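Local coordinates for lysozyme inhibitor LprI-like N-terminal domain-containing protein (PDB 6AR7), which is of unknown function but belongs to the LprI family and may, like LprI, inhibit lysozyme, at residues Asp208-Gly211 with Ala212-Thr216. Numbering follows the deposited sequence.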
ATOM      1  N   ASP A 208     -11.327  -0.526  -2.779  1.00 35.83           N
ATOM      2  CA  ASP A 208     -10.200   0.348  -3.106  1.00 28.15           C
ATOM      3  C   ASP A 208      -8.854  -0.296  -2.783  1.00 28.82           C
ATOM      4  O   ASP A 208      -7.867  -0.028  -3.478  1.00 31.36           O
ATOM      5  CB  ASP A 208     -10.351   1.686  -2.386  1.00 39.39           C
ATOM      6  CG  ASP A 208     -11.497   2.515  -2.950  1.00 47.92           C
ATOM      7  OD1 ASP A 208     -11.864   2.273  -4.126  1.00 40.57           O
ATOM      8  OD2 ASP A 208     -12.022   3.398  -2.229  1.00 51.21           O
ATOM      9  N   LEU A 209      -8.791  -1.142  -1.748  1.00 26.02           N
ATOM     10  CA  LEU A 209      -7.583  -1.925  -1.508  1.00 26.50           C
ATOM     11  C   LEU A 209      -7.233  -2.767  -2.725  1.00 28.32           C
ATOM     12  O   LEU A 209      -6.067  -2.822  -3.139  1.00 25.36           O
ATOM     13  CB  LEU A 209      -7.752  -2.838  -0.294  1.00 31.68           C
ATOM     14  CG  LEU A 209      -7.543  -2.296   1.118  1.00 42.08           C
ATOM     15  CD1 LEU A 209      -7.954  -3.362   2.148  1.00 37.64           C
ATOM     16  CD2 LEU A 209      -6.103  -1.795   1.348  1.00 40.50           C
ATOM     17  N   ILE A 210      -8.230  -3.455  -3.294  1.00 25.34           N
ATOM     18  CA  ILE A 210      -7.983  -4.259  -4.497  1.00 23.38           C
ATOM     19  C   ILE A 210      -7.623  -3.362  -5.676  1.00 25.34           C
ATOM     20  O   ILE A 210      -6.691  -3.657  -6.437  1.00 29.83           O
ATOM     21  CB  ILE A 210      -9.202  -5.139  -4.836  1.00 31.97           C
ATOM     22  CG1 ILE A 210      -9.597  -6.024  -3.649  1.00 30.76           C
ATOM     23  CG2 ILE A 210      -8.901  -5.992  -6.065  1.00 32.50           C
ATOM     24  CD1 ILE A 210     -10.969  -6.698  -3.796  1.00 31.01           C
ATOM     25  N   GLY A 211      -8.368  -2.267  -5.862  1.00 24.60           N
ATOM     26  CA  GLY A 211      -8.086  -1.381  -6.983  1.00 22.62           C
ATOM     27  C   GLY A 211      -6.676  -0.816  -6.929  1.00 28.72           C
ATOM     28  O   GLY A 211      -6.028  -0.644  -7.963  1.00 26.29           O
ATOM     29  N   ALA A 212      -6.178  -0.535  -5.715  1.00 31.59           N
ATOM     30  CA  ALA A 212      -4.798  -0.073  -5.566  1.00 31.96           C
ATOM     31  C   ALA A 212      -3.810  -1.152  -5.990  1.00 30.88           C
ATOM     32  O   ALA A 212      -2.820  -0.860  -6.669  1.00 25.20           O
ATOM     33  CB  ALA A 212      -4.523   0.350  -4.124  1.00 28.30           C
ATOM     34  N   ARG A 213      -4.076  -2.411  -5.622  1.00 22.48           N
ATOM     35  CA  ARG A 213      -3.206  -3.487  -6.070  1.00 28.28           C
ATOM     36  C   ARG A 213      -3.302  -3.681  -7.587  1.00 27.31           C
ATOM     37  O   ARG A 213      -2.290  -3.958  -8.243  1.00 25.27           O
ATOM     38  CB  ARG A 213      -3.541  -4.778  -5.318  1.00 30.41           C
ATOM     39  CG  ARG A 213      -2.552  -5.931  -5.584  1.00 27.12           C
ATOM     40  CD  ARG A 213      -1.123  -5.538  -5.249  1.00 22.17           C
ATOM     41  NE  ARG A 213      -0.210  -6.689  -5.310  1.00 29.34           N
ATOM     42  CZ  ARG A 213       1.118  -6.599  -5.218  1.00 32.64           C
ATOM     43  NH1 ARG A 213       1.686  -5.414  -5.063  1.00 30.39           N
ATOM     44  NH2 ARG A 213       1.883  -7.690  -5.282  1.00 23.78           N
ATOM     45  N   VAL A 214      -4.496  -3.513  -8.167  1.00 25.54           N
ATOM     46  CA  VAL A 214      -4.629  -3.575  -9.630  1.00 25.82           C
ATOM     47  C   VAL A 214      -3.661  -2.595 -10.297  1.00 33.55           C
ATOM     48  O   VAL A 214      -2.949  -2.940 -11.254  1.00 28.03           O
ATOM     49  CB  VAL A 214      -6.080  -3.287 -10.067  1.00 33.07           C
ATOM     50  CG1 VAL A 214      -6.137  -3.114 -11.570  1.00 31.65           C
ATOM     51  CG2 VAL A 214      -7.060  -4.413  -9.653  1.00 26.28           C
ATOM     52  N   ALA A 215      -3.641  -1.351  -9.809  1.00 30.46           N
ATOM     53  CA  ALA A 215      -2.813  -0.312 -10.416  1.00 31.01           C
ATOM     54  C   ALA A 215      -1.324  -0.637 -10.305  1.00 28.88           C
ATOM     55  O   ALA A 215      -0.560  -0.418 -11.251  1.00 30.54           O
ATOM     56  CB  ALA A 215      -3.127   1.039  -9.772  1.00 29.84           C
ATOM     57  N   THR A 216      -0.894  -1.171  -9.162  1.00 29.57           N
ATOM     58  CA  THR A 216       0.497  -1.579  -9.023  1.00 26.58           C
ATOM     59  C   THR A 216       0.857  -2.668 -10.033  1.00 25.06           C
ATOM     60  O   THR A 216       1.852  -2.553 -10.757  1.00 29.36           O
ATOM     61  CB  THR A 216       0.766  -2.070  -7.595  1.00 28.88           C
ATOM     62  OG1 THR A 216       0.526  -1.014  -6.642  1.00 30.79           O
ATOM     63  CG2 THR A 216       2.201  -2.549  -7.469  1.00 26.45           C
TER
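Val214 sits one turn along from Ile210 in helix 203-223, and Val214 N donates to Ile210 O at 2.8 Å. The same i to i+4 pattern joins Ala212 N to Asp208 O (2.8 Å), Arg213 N to Leu209 O (3.2 Å) and Ala215 N to Gly211 O (3.1 Å).

From its CB, 3.5 Å from Ile210 O, Arg213 leaves the preceding turn. With CG anti to the backbone N (chi1 -172°), a bend at chi2 (57°) and an extended chi3, the side chain runs on among Trp89, Leu96, Met164 and Trp190. At the tip, NE hydrogen-bonds Gln187 OE1, NH1 forms a salt bridge with Glu93 OE2, and NH2 is also hydrogen-bonded. Val214 instead sets CG2 beside its own backbone N, 3.3 Å from Ile210 O, and the methyls Ile210 CG2 and Val214 CG2 meet loosely at 4.3 Å, on the side where helix 155-174 packs. Leu209 turns to Phe193 and Met197 of helix 180-197.

Backbone bonds thus carry this part of the helix, while the buried guanidinium, with all three nitrogens satisfied, ties helix 203-223 to helices 73-101 and 180-197 of the all-helical fold.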